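Local atomic coordinates of chitinase (Thermococcus chitonophagus, PDB entry 5XSW), a protein that probably cleaves chitin chains as an endochitinase and is seen here, as a C-terminal fragment, with bound glycan. Residues Pro119-Pro124 with Leu129-Ala134; Gln440-Asp445 with Arg450-Thr455; Leu47-Ala52 with Pro57-Asn62. One frame throughout, in Å; residues are numbered along the deposited sequence.

Interactions 1 and 2 lie in the mostly helical part of the chain, 15 Å apart between centres, and both involve the pair of helices 421-439 and 449-461: the first lays a loop against them, the second joins the end of one to the start of the other. They touch through L132 and T455. Interaction 3 belongs to the N-terminal beta domain, its nearest atoms about 43 Å from either. Interaction 2 is a buried contact carried by an indole-carboxylate bond and oblique aromatic packing, interaction 1 a partly buried one combining a hydroxyl-carboxylate bond with backbone packing, and interaction 3, also partly buried, is apolar, with CH-pi contacts and no direct hydrogen bond between its strands.

Interaction 1. Residues Pro119-Pro124 with Leu129-Ala134; sequences PASWKP and LSDLIA
W122 and D131 bring the two backbones closest, their CA atoms 4.7 Å apart, where a type I beta turn running from P119 to W122 lies against residues 129-131, whose backbone angles are helical. The carbonyl of D131 points into this junction. P119 CD approaches D131 O to 3.3 Å, and the indole of W122 presents its edge to the same oxygen, with D131 O in the ring plane and 3.4 Å from CD1. Its nearest neighbours in the facing segment are carbons (P119 CD, W122 CD1), and it is buried with no hydrogen-bond partner in the model. The D131 side chain makes the polar link instead. S121 OG donates to D131 OD1 at 2.8 Å, meeting it on the anti side and 27° out of the carboxylate plane, while OD2 is held by the backbone N of T128 and by a water 2.6 Å from D131 OD2 that also donates to S121 O. Two oxygens gripped separately fix the rotation of the carboxylate. The arrangement folds the loop between strand 98-104 and helix 136-139 back on itself as two successive turns, the second closed by bonds from the N atoms of L132 and I133 to L129 O. With CG swung anti to its backbone N (chi1 -168°), W122 lies across the tip of L132, whose CD2 is 3.7 Å from W122 NE1; V459 of helix 449-461 touches both side chains, and F127 meets the indole obliquely. P119 CG also packs on A134 CB at 4.1 Å.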
ATOM      1  N   PRO A 119      35.246  10.325 -16.407  1.00 36.33           N
ATOM      2  CA  PRO A 119      36.079  11.453 -16.848  1.00 41.15           C
ATOM      3  C   PRO A 119      35.301  12.415 -17.723  1.00 33.00           C
ATOM      4  O   PRO A 119      34.432  12.031 -18.530  1.00 34.70           O
ATOM      5  CB  PRO A 119      37.202  10.762 -17.637  1.00 40.41           C
ATOM      6  CG  PRO A 119      37.402   9.462 -16.887  1.00 38.81           C
ATOM      7  CD  PRO A 119      35.976   9.039 -16.486  1.00 30.62           C
ATOM      8  N   ALA A 120      35.572  13.697 -17.513  1.00 36.76           N
ATOM      9  CA  ALA A 120      34.933  14.737 -18.299  1.00 33.16           C
ATOM     10  C   ALA A 120      35.150  14.567 -19.815  1.00 35.63           C
ATOM     11  O   ALA A 120      34.309  14.965 -20.634  1.00 35.95           O
ATOM     12  CB  ALA A 120      35.440  16.125 -17.829  1.00 44.92           C
ATOM     13  N   SER A 121      36.256  13.940 -20.200  1.00 35.00           N
ATOM     14  CA  SER A 121      36.428  13.667 -21.633  1.00 43.97           C
ATOM     15  C   SER A 121      35.486  12.608 -22.236  1.00 47.29           C
ATOM     16  O   SER A 121      35.368  12.520 -23.473  1.00 39.75           O
ATOM     17  CB  SER A 121      37.863  13.242 -21.898  1.00 40.32           C
ATOM     18  OG  SER A 121      38.169  12.066 -21.189  1.00 40.71           O
ATOM     19  N   TRP A 122      34.788  11.827 -21.395  1.00 40.23           N
ATOM     20  CA  TRP A 122      33.877  10.793 -21.918  1.00 36.62           C
ATOM     21  C   TRP A 122      32.754  11.378 -22.756  1.00 37.26           C
ATOM     22  O   TRP A 122      32.105  12.344 -22.358  1.00 39.48           O
ATOM     23  CB  TRP A 122      33.260   9.945 -20.756  1.00 32.02           C
ATOM     24  CG  TRP A 122      32.584   8.741 -21.293  1.00 32.77           C
ATOM     25  CD1 TRP A 122      33.128   7.503 -21.479  1.00 32.91           C
ATOM     26  CD2 TRP A 122      31.238   8.671 -21.760  1.00 35.11           C
ATOM     27  NE1 TRP A 122      32.184   6.664 -22.026  1.00 34.13           N
ATOM     28  CE2 TRP A 122      31.026   7.365 -22.220  1.00 36.26           C
ATOM     29  CE3 TRP A 122      30.191   9.599 -21.839  1.00 37.22           C
ATOM     30  CZ2 TRP A 122      29.804   6.947 -22.742  1.00 37.51           C
ATOM     31  CZ3 TRP A 122      28.975   9.188 -22.365  1.00 37.22           C
ATOM     32  CH2 TRP A 122      28.796   7.867 -22.804  1.00 39.20           C
ATOM     33  N   LYS A 123      32.481  10.736 -23.887  1.00 33.80           N
ATOM     34  CA  LYS A 123      31.354  11.042 -24.746  1.00 35.07           C
ATOM     35  C   LYS A 123      30.899   9.720 -25.340  1.00 38.78           C
ATOM     36  O   LYS A 123      31.688   8.805 -25.466  1.00 40.26           O
ATOM     37  CB  LYS A 123      31.744  12.004 -25.900  1.00 45.42           C
ATOM     38  CG  LYS A 123      32.294  13.338 -25.477  1.00 54.84           C
ATOM     39  CD  LYS A 123      32.765  14.145 -26.696  1.00 67.81           C
ATOM     40  CE  LYS A 123      34.159  13.699 -27.212  1.00 75.53           C
ATOM     41  NZ  LYS A 123      35.332  14.245 -26.408  1.00 73.70           N
ATOM     42  N   PRO A 124      29.643   9.633 -25.759  1.00 38.41           N
ATOM     43  CA  PRO A 124      29.119   8.422 -26.390  1.00 37.71           C
ATOM     44  C   PRO A 124      29.875   8.065 -27.658  1.00 51.21           C
ATOM     45  O   PRO A 124      30.499   8.941 -28.257  1.00 49.04           O
ATOM     46  CB  PRO A 124      27.682   8.795 -26.738  1.00 41.28           C
ATOM     47  CG  PRO A 124      27.336   9.891 -25.822  1.00 44.77           C
ATOM     48  CD  PRO A 124      28.593  10.641 -25.515  1.00 42.99           C
ATOM     49  N   LEU A 129      39.807   3.938 -23.440  1.00 33.93           N
ATOM     50  CA  LEU A 129      39.984   3.461 -22.066  1.00 38.09           C
ATOM     51  C   LEU A 129      40.223   4.605 -21.083  1.00 45.49           C
ATOM     52  O   LEU A 129      39.750   4.573 -19.922  1.00 35.26           O
ATOM     53  CB  LEU A 129      41.136   2.455 -21.992  1.00 31.53           C
ATOM     54  CG  LEU A 129      41.448   1.771 -20.669  1.00 36.69           C
ATOM     55  CD1 LEU A 129      40.182   0.989 -20.224  1.00 35.57           C
ATOM     56  CD2 LEU A 129      42.632   0.819 -20.771  1.00 36.28           C
ATOM     57  N   SER A 130      40.960   5.616 -21.545  1.00 38.09           N
ATOM     58  CA  SER A 130      41.250   6.803 -20.737  1.00 34.14           C
ATOM     59  C   SER A 130      40.015   7.638 -20.508  1.00 31.75           C
ATOM     60  O   SER A 130      39.978   8.405 -19.580  1.00 37.29           O
ATOM     61  CB  SER A 130      42.316   7.701 -21.415  1.00 41.67           C
ATOM     62  OG  SER A 130      43.495   6.958 -21.589  1.00 61.91           O
ATOM     63  N   ASP A 131      39.032   7.529 -21.388  1.00 28.32           N
ATOM     64  CA  ASP A 131      37.789   8.213 -21.192  1.00 31.24           C
ATOM     65  C   ASP A 131      36.963   7.517 -20.058  1.00 37.23           C
ATOM     66  O   ASP A 131      35.964   8.065 -19.605  1.00 34.28           O
ATOM     67  CB  ASP A 131      36.961   8.251 -22.474  1.00 30.59           C
ATOM     68  CG  ASP A 131      37.579   9.158 -23.535  1.00 41.86           C
ATOM     69  OD1 ASP A 131      38.253  10.109 -23.128  1.00 43.59           O
ATOM     70  OD2 ASP A 131      37.368   8.915 -24.745  1.00 37.98           O
ATOM     71  N   LEU A 132      37.397   6.338 -19.636  1.00 35.97           N
ATOM     72  CA  LEU A 132      36.681   5.587 -18.604  1.00 33.04           C
ATOM     73  C   LEU A 132      37.396   5.656 -17.295  1.00 31.53           C
ATOM     74  O   LEU A 132      36.760   5.721 -16.274  1.00 34.49           O
ATOM     75  CB  LEU A 132      36.503   4.090 -18.998  1.00 30.38           C
ATOM     76  CG  LEU A 132      35.648   3.818 -20.218  1.00 33.61           C
ATOM     77  CD1 LEU A 132      35.728   2.323 -20.643  1.00 32.55           C
ATOM     78  CD2 LEU A 132      34.166   4.212 -20.018  1.00 33.93           C
ATOM     79  N   ILE A 133      38.721   5.560 -17.306  1.00 33.47           N
ATOM     80  CA  ILE A 133      39.492   5.447 -16.074  1.00 32.20           C
ATOM     81  C   ILE A 133      40.380   6.673 -15.886  1.00 41.91           C
ATOM     82  O   ILE A 133      41.353   6.867 -16.606  1.00 40.91           O
ATOM     83  CB  ILE A 133      40.344   4.186 -16.053  1.00 32.73           C
ATOM     84  CG1 ILE A 133      39.455   2.927 -16.254  1.00 34.47           C
ATOM     85  CG2 ILE A 133      41.186   4.133 -14.777  1.00 34.85           C
ATOM     86  CD1 ILE A 133      40.187   1.600 -16.001  1.00 33.38           C
ATOM     87  N   ALA A 134      40.031   7.508 -14.921  1.00 41.08           N
ATOM     88  CA  ALA A 134      40.760   8.755 -14.690  1.00 41.34           C
ATOM     89  C   ALA A 134      42.134   8.450 -14.135  1.00 51.11           C
ATOM     90  O   ALA A 134      43.129   9.051 -14.516  1.00 49.57           O
ATOM     91  CB  ALA A 134      39.983   9.663 -13.714  1.00 39.76           C
TER
HETATM   92  O   HOH W   1      35.213  10.268 -25.362  1.00 44.01           O

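Interaction 2. Residues Gln440-Asp445 with Arg450-Thr455; sequences QHWGGD and RYDFLT
W442 reaches from the end of helix 421-439 to Y451 and D452 in the first turns of helix 449-461. Its CB points at that helix but stops short of it; with CG anti to the carbonyl carbon (chi1 -53°) the indole covers the remaining distance. CD1 passes D452 OD2 at 3.6 Å. The next atom, NE1, donates to D452 OD2 over 2.8 Å, with an angle of 148° at the hydrogen, using the syn lone pair of the oxygen from a direction slightly tilted out of the indole plane. The carboxylate sits at the edge of the indole, the two planes steeply turned against each other. CE2 still borders OD2, and from there the six-membered ring runs on to Y451: CZ2 lies 4.0 Å from Y451 CB, and CH2, at the far end, 3.9 Å from Y451 CD2. The aromatic planes of W442 and Y451 meet obliquely at 38°. Over one face of the indole sits CD2 of H441. The D452 carboxylate has further partners: OD2 also accepts from S448 N, and OD1 bonds to the hydroxyl of Y139. W442 directly precedes the C-prime residue G443 (positive phi) of the Schellman motif that ends helix 421-439, with G444 N bonded to S439 O and G443 N to Q440 O.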
ATOM      1  N   GLN A 440      39.957  -5.907 -20.878  1.00 37.70           N
ATOM      2  CA  GLN A 440      41.359  -6.165 -21.309  1.00 31.88           C
ATOM      3  C   GLN A 440      42.262  -6.300 -20.101  1.00 34.71           C
ATOM      4  O   GLN A 440      43.115  -7.174 -20.057  1.00 37.50           O
ATOM      5  CB  GLN A 440      41.836  -5.059 -22.269  1.00 36.09           C
ATOM      6  CG  GLN A 440      41.085  -5.101 -23.620  1.00 35.64           C
ATOM      7  CD  GLN A 440      41.359  -6.363 -24.400  1.00 45.02           C
ATOM      8  OE1 GLN A 440      42.475  -6.908 -24.352  1.00 44.15           O
ATOM      9  NE2 GLN A 440      40.334  -6.869 -25.105  1.00 51.57           N
ATOM     10  N   HIS A 441      42.009  -5.520 -19.057  1.00 36.66           N
ATOM     11  CA  HIS A 441      42.836  -5.578 -17.847  1.00 34.05           C
ATOM     12  C   HIS A 441      42.858  -6.984 -17.235  1.00 34.80           C
ATOM     13  O   HIS A 441      43.829  -7.361 -16.598  1.00 33.73           O
ATOM     14  CB  HIS A 441      42.322  -4.536 -16.831  1.00 31.93           C
ATOM     15  CG  HIS A 441      43.091  -4.488 -15.553  1.00 31.38           C
ATOM     16  ND1 HIS A 441      44.177  -3.663 -15.377  1.00 34.95           N
ATOM     17  CD2 HIS A 441      42.946  -5.168 -14.390  1.00 30.83           C
ATOM     18  CE1 HIS A 441      44.668  -3.826 -14.159  1.00 34.77           C
ATOM     19  NE2 HIS A 441      43.933  -4.725 -13.536  1.00 33.51           N
ATOM     20  N   TRP A 442      41.797  -7.762 -17.451  1.00 33.30           N
ATOM     21  CA  TRP A 442      41.650  -9.037 -16.730  1.00 32.94           C
ATOM     22  C   TRP A 442      41.895 -10.208 -17.683  1.00 38.11           C
ATOM     23  O   TRP A 442      41.704 -11.358 -17.311  1.00 40.77           O
ATOM     24  CB  TRP A 442      40.226  -9.182 -16.099  1.00 32.50           C
ATOM     25  CG  TRP A 442      39.833  -7.984 -15.237  1.00 26.70           C
ATOM     26  CD1 TRP A 442      38.940  -7.031 -15.558  1.00 25.53           C
ATOM     27  CD2 TRP A 442      40.366  -7.636 -13.960  1.00 32.12           C
ATOM     28  NE1 TRP A 442      38.857  -6.088 -14.554  1.00 28.41           N
ATOM     29  CE2 TRP A 442      39.732  -6.427 -13.563  1.00 28.40           C
ATOM     30  CE3 TRP A 442      41.336  -8.202 -13.123  1.00 35.01           C
ATOM     31  CZ2 TRP A 442      40.038  -5.768 -12.378  1.00 25.69           C
ATOM     32  CZ3 TRP A 442      41.626  -7.569 -11.921  1.00 34.18           C
ATOM     33  CH2 TRP A 442      40.968  -6.349 -11.552  1.00 28.64           C
ATOM     34  N   GLY A 443      42.248  -9.917 -18.931  1.00 39.52           N
ATOM     35  CA  GLY A 443      42.517 -10.992 -19.887  1.00 38.33           C
ATOM     36  C   GLY A 443      41.456 -11.100 -20.946  1.00 40.53           C
ATOM     37  O   GLY A 443      41.454 -12.050 -21.728  1.00 43.57           O
ATOM     38  N   GLY A 444      40.516 -10.157 -20.946  1.00 37.10           N
ATOM     39  CA  GLY A 444      39.520 -10.038 -22.021  1.00 27.63           C
ATOM     40  C   GLY A 444      38.237 -10.857 -21.930  1.00 33.90           C
ATOM     41  O   GLY A 444      37.315 -10.684 -22.737  1.00 35.42           O
ATOM     42  N   ASP A 445      38.148 -11.766 -20.967  1.00 33.61           N
ATOM     43  CA  ASP A 445      36.979 -12.666 -20.903  1.00 28.48           C
ATOM     44  C   ASP A 445      35.901 -12.257 -19.855  1.00 35.53           C
ATOM     45  O   ASP A 445      34.876 -12.936 -19.733  1.00 31.27           O
ATOM     46  CB  ASP A 445      37.437 -14.105 -20.582  1.00 34.92           C
ATOM     47  CG  ASP A 445      38.559 -14.158 -19.516  1.00 60.88           C
ATOM     48  OD1 ASP A 445      39.172 -13.082 -19.163  1.00 56.13           O
ATOM     49  OD2 ASP A 445      38.843 -15.306 -19.045  1.00 69.20           O
ATOM     50  N   ARG A 450      33.619  -5.734  -8.443  1.00 23.49           N
ATOM     51  CA  ARG A 450      34.182  -4.769  -7.504  1.00 28.05           C
ATOM     52  C   ARG A 450      34.807  -3.528  -8.211  1.00 31.98           C
ATOM     53  O   ARG A 450      34.520  -2.373  -7.853  1.00 27.31           O
ATOM     54  CB  ARG A 450      35.248  -5.459  -6.630  1.00 23.36           C
ATOM     55  CG  ARG A 450      35.851  -4.458  -5.639  1.00 26.10           C
ATOM     56  CD  ARG A 450      36.891  -5.077  -4.749  1.00 28.32           C
ATOM     57  NE  ARG A 450      37.755  -4.042  -4.196  1.00 27.26           N
ATOM     58  CZ  ARG A 450      38.713  -4.278  -3.289  1.00 29.45           C
ATOM     59  NH1 ARG A 450      38.900  -5.505  -2.786  1.00 30.68           N
ATOM     60  NH2 ARG A 450      39.465  -3.277  -2.866  1.00 28.57           N
ATOM     61  N   TYR A 451      35.626  -3.774  -9.242  1.00 26.53           N
ATOM     62  CA  TYR A 451      36.433  -2.687  -9.839  1.00 28.73           C
ATOM     63  C   TYR A 451      35.753  -1.982 -10.996  1.00 26.51           C
ATOM     64  O   TYR A 451      35.952  -0.779 -11.206  1.00 30.01           O
ATOM     65  CB  TYR A 451      37.809  -3.252 -10.269  1.00 27.18           C
ATOM     66  CG  TYR A 451      38.645  -3.685  -9.084  1.00 26.19           C
ATOM     67  CD1 TYR A 451      39.295  -2.760  -8.292  1.00 27.82           C
ATOM     68  CD2 TYR A 451      38.680  -5.015  -8.706  1.00 26.19           C
ATOM     69  CE1 TYR A 451      40.029  -3.164  -7.181  1.00 29.26           C
ATOM     70  CE2 TYR A 451      39.406  -5.426  -7.602  1.00 27.92           C
ATOM     71  CZ  TYR A 451      40.068  -4.503  -6.848  1.00 30.62           C
ATOM     72  OH  TYR A 451      40.786  -4.949  -5.754  1.00 33.30           O
ATOM     73  N   ASP A 452      34.946  -2.713 -11.770  1.00 27.21           N
ATOM     74  CA  ASP A 452      34.415  -2.167 -13.008  1.00 25.10           C
ATOM     75  C   ASP A 452      32.925  -1.839 -13.035  1.00 24.51           C
ATOM     76  O   ASP A 452      32.472  -1.086 -13.900  1.00 26.25           O
ATOM     77  CB  ASP A 452      34.666  -3.156 -14.150  1.00 28.60           C
ATOM     78  CG  ASP A 452      36.138  -3.415 -14.373  1.00 32.12           C
ATOM     79  OD1 ASP A 452      36.908  -2.421 -14.440  1.00 28.26           O
ATOM     80  OD2 ASP A 452      36.510  -4.595 -14.461  1.00 30.41           O
ATOM     81  N   PHE A 453      32.112  -2.500 -12.214  1.00 26.65           N
ATOM     82  CA  PHE A 453      30.682  -2.396 -12.525  1.00 23.53           C
ATOM     83  C   PHE A 453      30.082  -0.983 -12.299  1.00 21.19           C
ATOM     84  O   PHE A 453      29.165  -0.577 -13.021  1.00 24.88           O
ATOM     85  CB  PHE A 453      29.851  -3.485 -11.743  1.00 24.37           C
ATOM     86  CG  PHE A 453      28.429  -3.607 -12.265  1.00 24.34           C
ATOM     87  CD1 PHE A 453      28.195  -4.017 -13.555  1.00 24.07           C
ATOM     88  CD2 PHE A 453      27.330  -3.288 -11.452  1.00 25.39           C
ATOM     89  CE1 PHE A 453      26.881  -4.094 -14.084  1.00 27.11           C
ATOM     90  CE2 PHE A 453      26.025  -3.369 -11.933  1.00 22.43           C
ATOM     91  CZ  PHE A 453      25.786  -3.769 -13.249  1.00 26.14           C
ATOM     92  N   LEU A 454      30.585  -0.200 -11.331  1.00 25.08           N
ATOM     93  CA  LEU A 454      30.061   1.161 -11.218  1.00 23.63           C
ATOM     94  C   LEU A 454      30.329   1.989 -12.480  1.00 27.38           C
ATOM     95  O   LEU A 454      29.496   2.810 -12.892  1.00 23.46           O
ATOM     96  CB  LEU A 454      30.666   1.916 -10.028  1.00 24.88           C
ATOM     97  CG  LEU A 454      30.136   1.506  -8.645  1.00 29.55           C
ATOM     98  CD1 LEU A 454      30.802   2.371  -7.517  1.00 26.89           C
ATOM     99  CD2 LEU A 454      28.577   1.679  -8.646  1.00 26.10           C
ATOM    100  N   THR A 455      31.475   1.739 -13.108  1.00 28.06           N
ATOM    101  CA  THR A 455      31.799   2.503 -14.350  1.00 24.26           C
ATOM    102  C   THR A 455      30.840   2.087 -15.485  1.00 23.33           C
ATOM    103  O   THR A 455      30.306   2.921 -16.219  1.00 27.69           O
ATOM    104  CB  THR A 455      33.296   2.300 -14.705  1.00 26.82           C
ATOM    105  OG1 THR A 455      34.101   2.907 -13.680  1.00 27.66           O
ATOM    106  CG2 THR A 455      33.620   3.018 -16.058  1.00 28.89           C
TER

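Interaction 3. Residues Leu47-Ala52 with Pro57-Asn62; sequences LSIKYA and PVYNVN
Each of the two tyrosine rings, Y51 and Y59, has an aliphatic group of the facing segment over one face. P57 CD lies almost above the middle of the Y51 ring, 3.6 Å from the centroid and 13° off the normal, a CH-pi contact; past the ring, Y51 OH reaches P57 CB at 3.3 Å. On Y59, I49 CD1 makes a second CH-pi contact at 4.0 Å from the centroid, displaced toward the rim (26° off the normal), while a water lying between I49 O and P57 O occupies the edge, in the ring plane. The strands run roughly antiparallel, yet their axes are 8.2 Å apart at closest and no hydrogen bond joins them: 45-51 is an outermost strand, within this chain, of the four-stranded sheet and 58-62 belongs to the other sheet, so the contact bridges two layers in the manner of a beta sandwich. Between the tyrosines, I49 CG2 packs on P57 CG at 3.8 Å, their side chains crossing at about a right angle. Y59 CG sits between the backbone N and the carbonyl carbon (chi1 69°), which turns one ring face to I49 CD1. R73 makes a cation-pi contact with Y51.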
ATOM      1  N   LEU A  47      -5.373  42.312  -2.477  1.00 42.06           N
ATOM      2  CA  LEU A  47      -6.819  42.535  -2.348  1.00 43.58           C
ATOM      3  C   LEU A  47      -7.621  41.242  -2.486  1.00 48.90           C
ATOM      4  O   LEU A  47      -8.562  40.996  -1.747  1.00 41.93           O
ATOM      5  CB  LEU A  47      -7.295  43.530  -3.405  1.00 47.25           C
ATOM      6  CG  LEU A  47      -6.681  44.940  -3.296  1.00 47.72           C
ATOM      7  CD1 LEU A  47      -6.839  45.737  -4.586  1.00 49.03           C
ATOM      8  CD2 LEU A  47      -7.310  45.686  -2.155  1.00 38.83           C
ATOM      9  N   SER A  48      -7.251  40.423  -3.460  1.00 41.64           N
ATOM     10  CA  SER A  48      -7.910  39.140  -3.668  1.00 44.58           C
ATOM     11  C   SER A  48      -7.079  38.206  -4.565  1.00 45.66           C
ATOM     12  O   SER A  48      -6.385  38.655  -5.482  1.00 40.80           O
ATOM     13  CB  SER A  48      -9.263  39.355  -4.321  1.00 42.17           C
ATOM     14  OG  SER A  48      -9.031  39.659  -5.684  1.00 48.43           O
ATOM     15  N   ILE A  49      -7.172  36.902  -4.301  1.00 43.64           N
ATOM     16  CA  ILE A  49      -6.590  35.895  -5.174  1.00 38.22           C
ATOM     17  C   ILE A  49      -7.695  34.871  -5.402  1.00 38.55           C
ATOM     18  O   ILE A  49      -8.184  34.271  -4.428  1.00 43.04           O
ATOM     19  CB  ILE A  49      -5.352  35.227  -4.530  1.00 40.22           C
ATOM     20  CG1 ILE A  49      -4.281  36.255  -4.196  1.00 37.04           C
ATOM     21  CG2 ILE A  49      -4.802  34.114  -5.420  1.00 35.45           C
ATOM     22  CD1 ILE A  49      -2.988  35.641  -3.610  1.00 37.47           C
ATOM     23  N   LYS A  50      -8.115  34.718  -6.650  1.00 38.25           N
ATOM     24  CA  LYS A  50      -9.257  33.856  -6.986  1.00 46.38           C
ATOM     25  C   LYS A  50      -8.942  33.030  -8.193  1.00 42.61           C
ATOM     26  O   LYS A  50      -8.041  33.386  -8.966  1.00 44.57           O
ATOM     27  CB  LYS A  50     -10.514  34.691  -7.258  1.00 48.07           C
ATOM     28  CG  LYS A  50     -10.926  35.552  -6.058  1.00 49.09           C
ATOM     29  CD  LYS A  50     -12.213  36.325  -6.364  1.00 59.99           C
ATOM     30  CE  LYS A  50     -12.764  37.008  -5.122  1.00 66.54           C
ATOM     31  NZ  LYS A  50     -14.089  37.653  -5.402  1.00 78.49           N
ATOM     32  N   TYR A  51      -9.652  31.915  -8.377  1.00 39.02           N
ATOM     33  CA  TYR A  51      -9.476  31.152  -9.614  1.00 41.05           C
ATOM     34  C   TYR A  51     -10.298  31.781 -10.693  1.00 41.81           C
ATOM     35  O   TYR A  51     -11.389  32.254 -10.417  1.00 47.00           O
ATOM     36  CB  TYR A  51      -9.900  29.680  -9.485  1.00 45.04           C
ATOM     37  CG  TYR A  51      -9.077  28.882  -8.514  1.00 45.30           C
ATOM     38  CD1 TYR A  51      -7.710  28.660  -8.746  1.00 42.46           C
ATOM     39  CD2 TYR A  51      -9.657  28.322  -7.397  1.00 41.68           C
ATOM     40  CE1 TYR A  51      -6.946  27.930  -7.854  1.00 42.01           C
ATOM     41  CE2 TYR A  51      -8.910  27.577  -6.496  1.00 43.90           C
ATOM     42  CZ  TYR A  51      -7.555  27.378  -6.742  1.00 39.91           C
ATOM     43  OH  TYR A  51      -6.813  26.646  -5.869  1.00 37.64           O
ATOM     44  N   ALA A  52      -9.789  31.741 -11.920  1.00 42.00           N
ATOM     45  CA  ALA A  52     -10.469  32.364 -13.031  1.00 46.35           C
ATOM     46  C   ALA A  52     -11.815  31.717 -13.285  1.00 59.07           C
ATOM     47  O   ALA A  52     -12.743  32.392 -13.733  1.00 61.26           O
ATOM     48  CB  ALA A  52      -9.619  32.299 -14.276  1.00 41.26           C
ATOM     49  N   PRO A  57      -8.168  29.809  -4.079  1.00 47.19           N
ATOM     50  CA  PRO A  57      -7.212  29.118  -3.225  1.00 37.27           C
ATOM     51  C   PRO A  57      -7.115  29.795  -1.877  1.00 40.53           C
ATOM     52  O   PRO A  57      -7.792  30.773  -1.625  1.00 43.09           O
ATOM     53  CB  PRO A  57      -5.897  29.235  -4.011  1.00 41.73           C
ATOM     54  CG  PRO A  57      -6.048  30.569  -4.733  1.00 40.68           C
ATOM     55  CD  PRO A  57      -7.500  30.571  -5.154  1.00 45.53           C
ATOM     56  N   VAL A  58      -6.279  29.249  -1.008  1.00 35.52           N
ATOM     57  CA  VAL A  58      -5.934  29.855   0.263  1.00 38.84           C
ATOM     58  C   VAL A  58      -4.620  30.626   0.068  1.00 42.53           C
ATOM     59  O   VAL A  58      -3.791  30.223  -0.757  1.00 33.69           O
ATOM     60  CB  VAL A  58      -5.761  28.767   1.362  1.00 44.35           C
ATOM     61  CG1 VAL A  58      -5.052  29.313   2.594  1.00 44.89           C
ATOM     62  CG2 VAL A  58      -7.107  28.149   1.707  1.00 41.76           C
ATOM     63  N   TYR A  59      -4.414  31.722   0.796  1.00 34.23           N
ATOM     64  CA  TYR A  59      -3.106  32.374   0.724  1.00 39.72           C
ATOM     65  C   TYR A  59      -2.804  33.015   2.020  1.00 40.22           C
ATOM     66  O   TYR A  59      -3.706  33.276   2.818  1.00 40.87           O
ATOM     67  CB  TYR A  59      -3.041  33.406  -0.420  1.00 38.68           C
ATOM     68  CG  TYR A  59      -3.888  34.647  -0.213  1.00 41.00           C
ATOM     69  CD1 TYR A  59      -3.397  35.734   0.507  1.00 39.19           C
ATOM     70  CD2 TYR A  59      -5.170  34.740  -0.773  1.00 41.17           C
ATOM     71  CE1 TYR A  59      -4.185  36.887   0.708  1.00 46.17           C
ATOM     72  CE2 TYR A  59      -5.964  35.876  -0.585  1.00 44.56           C
ATOM     73  CZ  TYR A  59      -5.462  36.942   0.157  1.00 47.05           C
ATOM     74  OH  TYR A  59      -6.226  38.073   0.338  1.00 54.94           O
ATOM     75  N   ASN A  60      -1.533  33.252   2.270  1.00 38.85           N
ATOM     76  CA  ASN A  60      -1.195  34.051   3.425  1.00 48.10           C
ATOM     77  C   ASN A  60      -0.045  35.001   3.060  1.00 49.62           C
ATOM     78  O   ASN A  60       0.668  34.774   2.076  1.00 39.66           O
ATOM     79  CB  ASN A  60      -0.849  33.176   4.622  1.00 46.70           C
ATOM     80  CG  ASN A  60       0.582  32.752   4.644  1.00 58.06           C
ATOM     81  OD1 ASN A  60       1.460  33.496   5.111  1.00 67.88           O
ATOM     82  ND2 ASN A  60       0.847  31.532   4.164  1.00 64.38           N
ATOM     83  N   VAL A  61       0.090  36.076   3.832  1.00 43.40           N
ATOM     84  CA  VAL A  61       1.082  37.123   3.563  1.00 41.02           C
ATOM     85  C   VAL A  61       2.054  37.211   4.713  1.00 43.21           C
ATOM     86  O   VAL A  61       1.669  37.255   5.863  1.00 44.67           O
ATOM     87  CB  VAL A  61       0.414  38.510   3.356  1.00 47.41           C
ATOM     88  CG1 VAL A  61       1.488  39.614   3.106  1.00 44.13           C
ATOM     89  CG2 VAL A  61      -0.603  38.442   2.225  1.00 37.03           C
ATOM     90  N   ASN A  62       3.333  37.209   4.415  1.00 43.32           N
ATOM     91  CA  ASN A  62       4.304  37.411   5.466  1.00 49.46           C
ATOM     92  C   ASN A  62       5.330  38.440   4.980  1.00 44.95           C
ATOM     93  O   ASN A  62       6.261  38.102   4.232  1.00 41.53           O
ATOM     94  CB  ASN A  62       4.963  36.090   5.826  1.00 51.80           C
ATOM     95  CG  ASN A  62       5.842  36.206   7.028  1.00 61.52           C
ATOM     96  OD1 ASN A  62       5.618  37.060   7.882  1.00 65.27           O
ATOM     97  ND2 ASN A  62       6.864  35.360   7.102  1.00 57.27           N
TER
HETATM   98  O   HOH W   2      -7.912  33.606  -2.021  1.00 50.97           O